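Local coordinates for protein probable aminotransferase (Pseudomonas aeruginosa, PDB 5YKR) that is a probable class-III aminotransferase, one of the pyridoxal phosphate-dependent enzymes, and carries its cofactor joined to a lysine of the chain, at residues A[76-81]-A[439-444]; A[158-163]-A[201-206]; A[165-170]-A[224-229]. One frame throughout, in Å; residues are numbered along the deposited sequence.

Contact 1 (A[76-81]-A[439-444]); sequences QYVDFA and AEDVEL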
loop_
_atom_site.group_PDB
_atom_site.type_symbol
_atom_site.label_atom_id
_atom_site.label_comp_id
_atom_site.label_asym_id
_atom_site.label_seq_id
_atom_site.Cartn_x
_atom_site.Cartn_y
_atom_site.Cartn_z
ATOM N N GLN A 76 -21.464 -16.665 -16.651
ATOM C CA GLN A 76 -21.127 -17.199 -15.327
ATOM C C GLN A 76 -19.860 -17.990 -15.415
ATOM O O GLN A 76 -19.645 -18.712 -16.378
ATOM C CB GLN A 76 -22.269 -18.051 -14.761
ATOM C CG GLN A 76 -23.494 -17.206 -14.459
ATOM C CD GLN A 76 -24.548 -17.931 -13.636
ATOM O OE1 GLN A 76 -24.266 -18.658 -12.666
ATOM N NE2 GLN A 76 -25.787 -17.744 -14.047
ATOM N N TYR A 77 -19.034 -17.915 -14.369
ATOM C CA TYR A 77 -17.750 -18.563 -14.309
ATOM C C TYR A 77 -17.562 -19.253 -12.968
ATOM O O TYR A 77 -18.087 -18.774 -11.949
ATOM C CB TYR A 77 -16.604 -17.532 -14.461
ATOM C CG TYR A 77 -16.734 -16.625 -15.660
ATOM C CD1 TYR A 77 -17.546 -15.515 -15.614
ATOM C CD2 TYR A 77 -16.085 -16.910 -16.859
ATOM C CE1 TYR A 77 -17.742 -14.709 -16.735
ATOM C CE2 TYR A 77 -16.208 -16.081 -17.956
ATOM C CZ TYR A 77 -17.047 -14.979 -17.903
ATOM O OH TYR A 77 -17.165 -14.200 -19.041
ATOM N N VAL A 78 -16.790 -20.337 -12.976
ATOM C CA VAL A 78 -16.132 -20.819 -11.781
ATOM C C VAL A 78 -14.736 -20.169 -11.768
ATOM O O VAL A 78 -14.030 -20.075 -12.783
ATOM C CB VAL A 78 -16.010 -22.347 -11.618
ATOM C CG1 VAL A 78 -15.533 -22.989 -12.826
ATOM C CG2 VAL A 78 -15.060 -22.697 -10.498
ATOM N N ASP A 79 -14.387 -19.645 -10.594
ATOM C CA ASP A 79 -13.195 -18.824 -10.408
ATOM C C ASP A 79 -12.125 -19.581 -9.671
ATOM O O ASP A 79 -12.232 -19.829 -8.442
ATOM C CB ASP A 79 -13.591 -17.535 -9.689
ATOM C CG ASP A 79 -12.498 -16.495 -9.701
ATOM O OD1 ASP A 79 -11.382 -16.783 -10.198
ATOM O OD2 ASP A 79 -12.729 -15.379 -9.157
ATOM N N PHE A 80 -11.056 -19.948 -10.413
ATOM C CA PHE A 80 -9.815 -20.468 -9.855
ATOM C C PHE A 80 -8.676 -19.420 -9.771
ATOM O O PHE A 80 -7.554 -19.727 -9.354
ATOM C CB PHE A 80 -9.325 -21.702 -10.675
ATOM C CG PHE A 80 -10.162 -22.942 -10.517
ATOM C CD1 PHE A 80 -10.028 -23.728 -9.405
ATOM C CD2 PHE A 80 -11.139 -23.269 -11.430
ATOM C CE1 PHE A 80 -10.782 -24.864 -9.231
ATOM C CE2 PHE A 80 -11.910 -24.418 -11.257
ATOM C CZ PHE A 80 -11.710 -25.205 -10.185
ATOM N N ALA A 81 -8.999 -18.205 -10.218
ATOM C CA ALA A 81 -8.077 -17.054 -10.148
ATOM C C ALA A 81 -8.135 -16.336 -8.803
ATOM O O ALA A 81 -7.104 -15.954 -8.228
ATOM C CB ALA A 81 -8.438 -16.074 -11.254
ATOM N N ALA A 439 -16.425 -30.188 -6.371
ATOM C CA ALA A 439 -15.843 -31.214 -7.240
ATOM C C ALA A 439 -16.224 -31.009 -8.707
ATOM O O ALA A 439 -15.384 -31.145 -9.601
ATOM C CB ALA A 439 -16.286 -32.584 -6.767
ATOM N N GLU A 440 -17.465 -30.629 -8.968
ATOM C CA GLU A 440 -17.892 -30.345 -10.341
ATOM C C GLU A 440 -17.103 -29.240 -11.025
ATOM O O GLU A 440 -16.947 -29.232 -12.254
ATOM C CB GLU A 440 -19.423 -30.092 -10.455
ATOM C CG GLU A 440 -19.937 -28.844 -9.777
ATOM C CD GLU A 440 -21.457 -28.767 -9.691
ATOM O OE1 GLU A 440 -22.092 -28.510 -10.750
ATOM O OE2 GLU A 440 -22.002 -28.944 -8.570
ATOM N N ASP A 441 -16.644 -28.275 -10.227
ATOM C CA ASP A 441 -15.895 -27.152 -10.774
ATOM C C ASP A 441 -14.514 -27.628 -11.228
ATOM O O ASP A 441 -14.018 -27.234 -12.292
ATOM C CB ASP A 441 -15.680 -26.099 -9.686
ATOM C CG ASP A 441 -16.952 -25.520 -9.129
ATOM O OD1 ASP A 441 -17.994 -25.519 -9.828
ATOM O OD2 ASP A 441 -16.889 -25.060 -7.940
ATOM N N VAL A 442 -13.916 -28.492 -10.431
ATOM C CA VAL A 442 -12.649 -29.116 -10.797
ATOM C C VAL A 442 -12.817 -29.983 -12.057
ATOM O O VAL A 442 -11.965 -29.938 -12.968
ATOM C CB VAL A 442 -12.088 -29.924 -9.629
ATOM C CG1 VAL A 442 -10.878 -30.723 -10.063
ATOM C CG2 VAL A 442 -11.745 -29.015 -8.474
ATOM N N GLU A 443 -13.903 -30.746 -12.124
ATOM C CA GLU A 443 -14.152 -31.564 -13.305
ATOM C C GLU A 443 -14.306 -30.708 -14.557
ATOM O O GLU A 443 -13.826 -31.091 -15.649
ATOM C CB GLU A 443 -15.392 -32.474 -13.052
ATOM C CG GLU A 443 -15.132 -33.521 -11.978
ATOM C CD GLU A 443 -16.386 -34.093 -11.245
ATOM O OE1 GLU A 443 -17.568 -33.908 -11.682
ATOM O OE2 GLU A 443 -16.179 -34.762 -10.191
ATOM N N LEU A 444 -14.962 -29.565 -14.430
ATOM C CA LEU A 444 -15.109 -28.665 -15.583
ATOM C C LEU A 444 -13.742 -28.153 -16.026
ATOM O O LEU A 444 -13.395 -28.194 -17.222
ATOM C CB LEU A 444 -16.051 -27.509 -15.271
ATOM C CG LEU A 444 -16.257 -26.458 -16.376
ATOM C CD1 LEU A 444 -16.879 -27.094 -17.631
ATOM C CD2 LEU A 444 -17.123 -25.329 -15.892
#

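Contact 2 (A[158-163]-A[201-206]); sequences KVVVFN and RLVEFN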
loop_
_atom_site.group_PDB
_atom_site.type_symbol
_atom_site.label_atom_id
_atom_site.label_comp_id
_atom_site.label_asym_id
_atom_site.label_seq_id
_atom_site.Cartn_x
_atom_site.Cartn_y
_atom_site.Cartn_z
ATOM N N LYS A 158 23.250 -4.716 1.605
ATOM C CA LYS A 158 22.793 -5.598 0.537
ATOM C C LYS A 158 21.713 -6.568 0.984
ATOM O O LYS A 158 21.702 -6.994 2.119
ATOM C CB LYS A 158 23.948 -6.333 -0.164
ATOM C CG LYS A 158 24.919 -5.273 -0.626
ATOM C CD LYS A 158 25.741 -5.633 -1.760
ATOM C CE LYS A 158 26.611 -4.438 -2.068
ATOM N NZ LYS A 158 27.753 -5.077 -2.500
ATOM N N VAL A 159 20.813 -6.877 0.070
ATOM C CA VAL A 159 19.817 -7.921 0.265
ATOM C C VAL A 159 20.131 -9.008 -0.761
ATOM O O VAL A 159 20.402 -8.696 -1.929
ATOM C CB VAL A 159 18.361 -7.406 0.085
ATOM C CG1 VAL A 159 18.049 -6.865 -1.303
ATOM C CG2 VAL A 159 17.351 -8.489 0.296
ATOM N N VAL A 160 20.019 -10.265 -0.349
ATOM C CA VAL A 160 20.032 -11.390 -1.278
ATOM C C VAL A 160 18.596 -11.703 -1.664
ATOM O O VAL A 160 17.725 -11.925 -0.799
ATOM C CB VAL A 160 20.708 -12.651 -0.662
ATOM C CG1 VAL A 160 20.393 -13.905 -1.491
ATOM C CG2 VAL A 160 22.246 -12.424 -0.585
ATOM N N VAL A 161 18.385 -11.787 -2.975
ATOM C CA VAL A 161 17.178 -12.324 -3.549
ATOM C C VAL A 161 17.575 -13.443 -4.544
ATOM O O VAL A 161 18.749 -13.593 -4.913
ATOM C CB VAL A 161 16.270 -11.297 -4.195
ATOM C CG1 VAL A 161 15.815 -10.259 -3.176
ATOM C CG2 VAL A 161 16.958 -10.623 -5.379
ATOM N N PHE A 162 16.573 -14.217 -4.965
ATOM C CA PHE A 162 16.780 -15.329 -5.895
ATOM C C PHE A 162 16.314 -14.988 -7.299
ATOM O O PHE A 162 15.347 -14.245 -7.509
ATOM C CB PHE A 162 16.114 -16.604 -5.344
ATOM C CG PHE A 162 16.739 -17.063 -4.044
ATOM C CD1 PHE A 162 17.965 -17.675 -4.045
ATOM C CD2 PHE A 162 16.165 -16.813 -2.843
ATOM C CE1 PHE A 162 18.586 -18.065 -2.877
ATOM C CE2 PHE A 162 16.784 -17.173 -1.669
ATOM C CZ PHE A 162 17.997 -17.801 -1.678
ATOM N N ASN A 163 16.993 -15.558 -8.291
ATOM C CA ASN A 163 16.663 -15.240 -9.675
ATOM C C ASN A 163 15.207 -15.690 -9.963
ATOM O O ASN A 163 14.804 -16.807 -9.578
ATOM C CB ASN A 163 17.677 -15.920 -10.621
ATOM C CG ASN A 163 17.614 -15.394 -12.042
ATOM O OD1 ASN A 163 17.286 -14.232 -12.299
ATOM N ND2 ASN A 163 17.834 -16.324 -13.015
ATOM N N ARG A 201 22.519 -8.718 -3.925
ATOM C CA ARG A 201 23.288 -9.869 -4.395
ATOM C C ARG A 201 22.280 -10.907 -4.878
ATOM O O ARG A 201 21.307 -11.217 -4.192
ATOM C CB ARG A 201 24.257 -10.408 -3.368
ATOM C CG ARG A 201 25.376 -9.435 -3.017
ATOM C CD ARG A 201 26.367 -10.053 -2.010
ATOM N NE ARG A 201 27.452 -9.127 -1.656
ATOM C CZ ARG A 201 28.477 -8.857 -2.458
ATOM N NH1 ARG A 201 28.623 -9.479 -3.643
ATOM N NH2 ARG A 201 29.376 -7.995 -2.081
ATOM N N LEU A 202 22.466 -11.388 -6.091
ATOM C CA LEU A 202 21.554 -12.350 -6.721
ATOM C C LEU A 202 22.158 -13.739 -6.728
ATOM O O LEU A 202 23.349 -13.919 -7.028
ATOM C CB LEU A 202 21.244 -11.893 -8.118
ATOM C CG LEU A 202 20.200 -12.680 -8.886
ATOM C CD1 LEU A 202 18.835 -12.630 -8.184
ATOM C CD2 LEU A 202 20.077 -12.233 -10.370
ATOM N N VAL A 203 21.346 -14.724 -6.391
ATOM C CA VAL A 203 21.697 -16.130 -6.397
ATOM C C VAL A 203 20.583 -16.935 -7.038
ATOM O O VAL A 203 19.434 -16.482 -7.042
ATOM C CB VAL A 203 21.949 -16.586 -4.918
ATOM C CG1 VAL A 203 22.461 -17.963 -4.828
ATOM C CG2 VAL A 203 22.912 -15.623 -4.192
ATOM N N GLU A 204 20.874 -18.103 -7.574
ATOM C CA GLU A 204 19.801 -19.045 -7.946
ATOM C C GLU A 204 19.332 -19.773 -6.685
ATOM O O GLU A 204 20.126 -20.088 -5.770
ATOM C CB GLU A 204 20.268 -20.108 -8.954
ATOM C CG GLU A 204 20.471 -19.620 -10.374
ATOM C CD GLU A 204 19.240 -19.213 -11.133
ATOM O OE1 GLU A 204 18.091 -19.421 -10.702
ATOM O OE2 GLU A 204 19.429 -18.622 -12.218
ATOM N N PHE A 205 18.037 -20.087 -6.667
ATOM C CA PHE A 205 17.464 -20.983 -5.621
ATOM C C PHE A 205 18.186 -22.327 -5.660
ATOM O O PHE A 205 18.749 -22.722 -6.705
ATOM C CB PHE A 205 15.975 -21.143 -5.898
ATOM C CG PHE A 205 15.090 -21.483 -4.728
ATOM C CD1 PHE A 205 14.953 -20.635 -3.669
ATOM C CD2 PHE A 205 14.218 -22.602 -4.791
ATOM C CE1 PHE A 205 14.075 -20.900 -2.648
ATOM C CE2 PHE A 205 13.308 -22.844 -3.787
ATOM C CZ PHE A 205 13.252 -22.000 -2.697
ATOM N N ASN A 206 18.204 -23.041 -4.534
ATOM C CA ASN A 206 18.756 -24.394 -4.486
ATOM C C ASN A 206 20.260 -24.451 -4.812
ATOM O O ASN A 206 20.756 -25.415 -5.441
ATOM C CB ASN A 206 17.940 -25.353 -5.373
ATOM C CG ASN A 206 16.577 -25.623 -4.809
ATOM O OD1 ASN A 206 16.434 -25.678 -3.582
ATOM N ND2 ASN A 206 15.586 -25.826 -5.677
HETATM O O HOH W 1 16.316 -19.010 -8.755
#

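Contact 3 (A[165-170]-A[224-229]); sequences NYHGSV and LTEPFM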
loop_
_atom_site.group_PDB
_atom_site.type_symbol
_atom_site.label_atom_id
_atom_site.label_comp_id
_atom_site.label_asym_id
_atom_site.label_seq_id
_atom_site.Cartn_x
_atom_site.Cartn_y
_atom_site.Cartn_z
ATOM N N ASN A 165 12.528 -14.381 -8.701
ATOM C CA ASN A 165 11.668 -14.095 -7.573
ATOM C C ASN A 165 10.475 -13.221 -7.979
ATOM O O ASN A 165 10.494 -12.540 -9.019
ATOM C CB ASN A 165 12.442 -13.324 -6.489
ATOM C CG ASN A 165 12.767 -11.886 -6.876
ATOM O OD1 ASN A 165 11.889 -11.045 -6.844
ATOM N ND2 ASN A 165 14.029 -11.610 -7.266
ATOM N N TYR A 166 9.480 -13.165 -7.096
ATOM C CA TYR A 166 8.612 -11.956 -7.057
ATOM C C TYR A 166 8.244 -11.694 -5.623
ATOM O O TYR A 166 7.763 -12.589 -4.926
ATOM C CB TYR A 166 7.336 -12.043 -7.918
ATOM C CG TYR A 166 6.579 -10.718 -7.998
ATOM C CD1 TYR A 166 7.153 -9.656 -8.655
ATOM C CD2 TYR A 166 5.332 -10.526 -7.419
ATOM C CE1 TYR A 166 6.539 -8.430 -8.751
ATOM C CE2 TYR A 166 4.684 -9.272 -7.526
ATOM C CZ TYR A 166 5.319 -8.238 -8.209
ATOM O OH TYR A 166 4.724 -6.976 -8.344
ATOM N N HIS A 167 8.436 -10.433 -5.196
ATOM C CA HIS A 167 8.119 -9.951 -3.837
ATOM C C HIS A 167 7.305 -8.652 -3.848
ATOM O O HIS A 167 7.200 -8.008 -2.781
ATOM C CB HIS A 167 9.396 -9.800 -3.043
ATOM C CG HIS A 167 10.096 -11.088 -2.875
ATOM N ND1 HIS A 167 9.620 -12.095 -2.062
ATOM C CD2 HIS A 167 11.222 -11.573 -3.458
ATOM C CE1 HIS A 167 10.415 -13.167 -2.172
ATOM N NE2 HIS A 167 11.392 -12.869 -3.013
ATOM N N GLY A 168 6.726 -8.313 -5.002
ATOM C CA GLY A 168 6.029 -7.048 -5.182
ATOM C C GLY A 168 6.904 -5.966 -5.790
ATOM O O GLY A 168 7.970 -6.261 -6.348
ATOM N N SER A 169 6.479 -4.718 -5.605
ATOM C CA SER A 169 7.196 -3.569 -6.187
ATOM C C SER A 169 8.310 -3.138 -5.257
ATOM O O SER A 169 8.382 -1.979 -4.806
ATOM C CB SER A 169 6.229 -2.467 -6.595
ATOM O OG SER A 169 5.415 -2.017 -5.521
ATOM N N VAL A 170 9.206 -4.088 -5.009
ATOM C CA VAL A 170 10.393 -3.924 -4.142
ATOM C C VAL A 170 11.540 -3.721 -5.141
ATOM O O VAL A 170 11.994 -4.691 -5.784
ATOM C CB VAL A 170 10.653 -5.149 -3.248
ATOM C CG1 VAL A 170 11.918 -4.967 -2.437
ATOM C CG2 VAL A 170 9.457 -5.429 -2.342
ATOM N N LEU A 224 15.847 -12.535 1.374
ATOM C CA LEU A 224 14.392 -12.446 1.173
ATOM C C LEU A 224 13.996 -13.549 0.191
ATOM O O LEU A 224 14.555 -13.605 -0.946
ATOM C CB LEU A 224 13.974 -11.083 0.593
ATOM C CG LEU A 224 12.519 -10.881 0.170
ATOM C CD1 LEU A 224 11.546 -11.137 1.329
ATOM C CD2 LEU A 224 12.321 -9.506 -0.358
ATOM N N THR A 225 13.056 -14.414 0.575
ATOM C CA THR A 225 12.665 -15.520 -0.309
ATOM C C THR A 225 11.277 -16.056 0.021
ATOM O O THR A 225 10.879 -16.086 1.197
ATOM C CB THR A 225 13.677 -16.672 -0.253
ATOM O OG1 THR A 225 13.398 -17.650 -1.284
ATOM C CG2 THR A 225 13.747 -17.343 1.122
ATOM N N GLU A 226 10.573 -16.543 -0.995
ATOM C CA GLU A 226 9.491 -17.498 -0.751
ATOM C C GLU A 226 10.137 -18.804 -0.288
ATOM O O GLU A 226 11.258 -19.137 -0.690
ATOM C CB GLU A 226 8.679 -17.757 -1.998
ATOM C CG GLU A 226 7.897 -16.560 -2.519
ATOM C CD GLU A 226 7.019 -17.015 -3.663
ATOM O OE1 GLU A 226 7.532 -17.074 -4.838
ATOM O OE2 GLU A 226 5.841 -17.365 -3.422
ATOM N N PRO A 227 9.425 -19.600 0.515
ATOM C CA PRO A 227 9.978 -20.919 0.878
ATOM C C PRO A 227 9.885 -21.969 -0.225
ATOM O O PRO A 227 10.515 -23.028 -0.147
ATOM C CB PRO A 227 9.148 -21.291 2.114
ATOM C CG PRO A 227 7.819 -20.638 1.882
ATOM C CD PRO A 227 8.100 -19.360 1.143
ATOM N N PHE A 228 9.076 -21.650 -1.232
ATOM C CA PHE A 228 8.799 -22.507 -2.388
ATOM C C PHE A 228 8.429 -21.477 -3.446
ATOM O O PHE A 228 7.524 -20.671 -3.195
ATOM C CB PHE A 228 7.663 -23.450 -1.956
ATOM C CG PHE A 228 7.293 -24.527 -2.930
ATOM C CD1 PHE A 228 6.752 -24.259 -4.166
ATOM C CD2 PHE A 228 7.373 -25.850 -2.510
ATOM C CE1 PHE A 228 6.394 -25.295 -5.012
ATOM C CE2 PHE A 228 7.038 -26.893 -3.336
ATOM C CZ PHE A 228 6.535 -26.602 -4.582
ATOM N N MET A 229 9.205 -21.371 -4.537
ATOM C CA MET A 229 8.959 -20.252 -5.448
ATOM C C MET A 229 7.653 -20.486 -6.205
ATOM O O MET A 229 7.368 -21.617 -6.628
ATOM C CB MET A 229 10.122 -20.029 -6.418
ATOM C CG MET A 229 11.445 -19.898 -5.726
ATOM S SD MET A 229 12.849 -19.557 -6.845
ATOM C CE MET A 229 12.476 -17.894 -7.426
HETATM O O HOH W 2 9.771 -15.769 -5.520
HETATM O O HOH W 3 13.944 -13.994 -3.527
#

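Contact 1 (A[76-81]-A[439-444])
Between Val78 and Phe80, which both reach helix 439-456, Asp79 offers its OD1 to two backbone N-H groups. Ala81 N donates to Asp79 OD1 over 2.8 Å in an Asx turn, meeting the oxygen nearly along its C-O bond although the N-H itself is bent (132°), and Leu82 N grips the same oxygen. Its other oxygen, OD2, accepts from His91, so the carboxylate is held from both ends and the chain is turned as the strand finishes.

The side chains on either side of Asp79 carry the contact. Val78 sends two methyls in different directions: with chi1 at 47°, CG1 stands between the backbone N and the carbonyl carbon, leaving CG2 anti to the N and directed at the helix. There Val78 CG2 presses on Asp441 CB at 3.6 Å and lies almost as near the carboxylate carbon, while Val78 and Leu444 run antiparallel alongside each other, with Val78 CG1 4.2 Å from Leu444 CD2.

This is helix-on-sheet packing in the smaller domain common to aminotransferases of this fold. Strand 76-79 runs between strand 68-71 and strand 422-423, so chain from far-separated parts of the sequence builds one sheet, and helix 439-456 packs against it.

Phe80 meets the same helix with its rim. Its CE2 comes 3.7 Å from Asp441 O, and CZ lies 4.0 Å from Val442 N, both backbone atoms near the plane of the ring; CZ also touches Val442 CG2 at 4.2 Å. Leu362 of helix 349-372 covers both Phe80 and Val442. Asp441, apolar at CB where Val78 sits, turns its carboxylate to a salt bridge between OD1 and Arg438, and its place in the first turn probably also suits the positive end of the helix dipole.

Contact 2 (A[158-163]-A[201-206])
Arg201 N donates to Val159 O at 2.9 Å, opening a parallel pairing in which the two strands exchange bonds in turn. Val161 N reaches Arg201 O, Val203 N reaches Val161 O, and Asn163 N closes the series on Val203 O at 2.9 Å. Strand 200-203 is the outermost of the large domain's sheet within this chain. Val160 turns its own N and O the other way, to Ala222 and Leu224 of strand 220-225, which is how an inner strand in the parallel part of the mixed sheet satisfies both edges.

Beyond the last of these bonds the side chains take over. Asn163 and Glu204 extend alongside each other, and Asn163 ND2 gives a hydrogen to Glu204 OE2 at 2.9 Å on the syn side, 33° out of the carboxylate plane. Glu204 OE1 accepts at 2.7 Å from a water that also donates to Asn163 O and accepts from Phe205 N; Gly399 N supplies OE1 with a second donor, and Asn163 OD1 is taken by Phe177 N.

Close by, Phe205 directs the edge of its ring, through CD1, at the face of Phe162 in a T-shaped pair with planes 81° apart. Leu202 bends CD1 back to within 3.4 Å of Val161 O.

At the other end the Lys158 amine sits over one face of the Arg201 guanidinium, NZ lying 3.4 Å from NH2. Both are donors, and Asp219 OD2 forms salt bridges with each. The shared carboxylate would probably offset the two positive charges and tie both side chains to the residue just before strand 220-225.

Contact 3 (A[165-170]-A[224-229])
Leu224 stands over the imidazole of His167 where the loop following strand 158-162 meets the end of strand 220-225. In this aminotransferase fold, the large domain carries its cofactor near the C-terminal ends of such parallel strands, which is consistent with this contact lying in that region.

The CH-pi geometry is close to ideal. Leu224 CG lies 3.7 Å from the centroid of the His167 ring and only 2° off its normal, with CD2 reaching toward His167 CG. The two side chains arrive from opposite directions: His167 carries CG anti to its carbonyl carbon (chi1 -62°), which swings the imidazole toward Leu224, and chi2 then turns a face to it.

The rim of the imidazole is occupied as well. His167 CE1 approaches Glu226 N at 3.6 Å in the plane of the ring. In that plane too, His167 NE2 is 2.8 Å from a water that donates to Leu224 O, while ND1 is hydrogen-bonded to Asp259 OD2 on the neighbouring strand 255-259. Partners on both nitrogens and a leucine over one face leave the ring little freedom to rotate.

Glu226 runs out extended at chi2 and then twists at its carboxylate. Glu226 OE1 accepts from a second water at 2.7 Å, which in turn accepts from Tyr166 N; OE2 is tied to Thr230. Gly168 N sits over one face of the Tyr166 ring, and His322 of the second subunit meets the same ring, so the loop also borders the dimer interface.

Met229 completes the packing. Its chain is straight through chi2 and bends only at chi3 (68°), a kink that brings the terminal methyl, Met229 CE, to 3.7 Å from Asn165 N.

In the fold
Contacts 2 and 3 are close companions, their centres about 10 Å apart, and share the mixed seven-stranded sheet: strand 158-162 lies between 200-203 and 220-225. They touch directly, Asn163 O packing on Met229 CE, and their segments interleave along the chain, 158-163, 165-170, 201-206, 224-229. Contact 1 stands apart, its centre about 37 Å from that of contact 2 and about 28 Å from that of contact 3, on the separate four-stranded sheet. Its segments, 76-81 and 439-444, precede and follow all the others, and the chain before and after the large sheet's strands supplies the small sheet. Of the three, contact 3 alone reaches the second subunit.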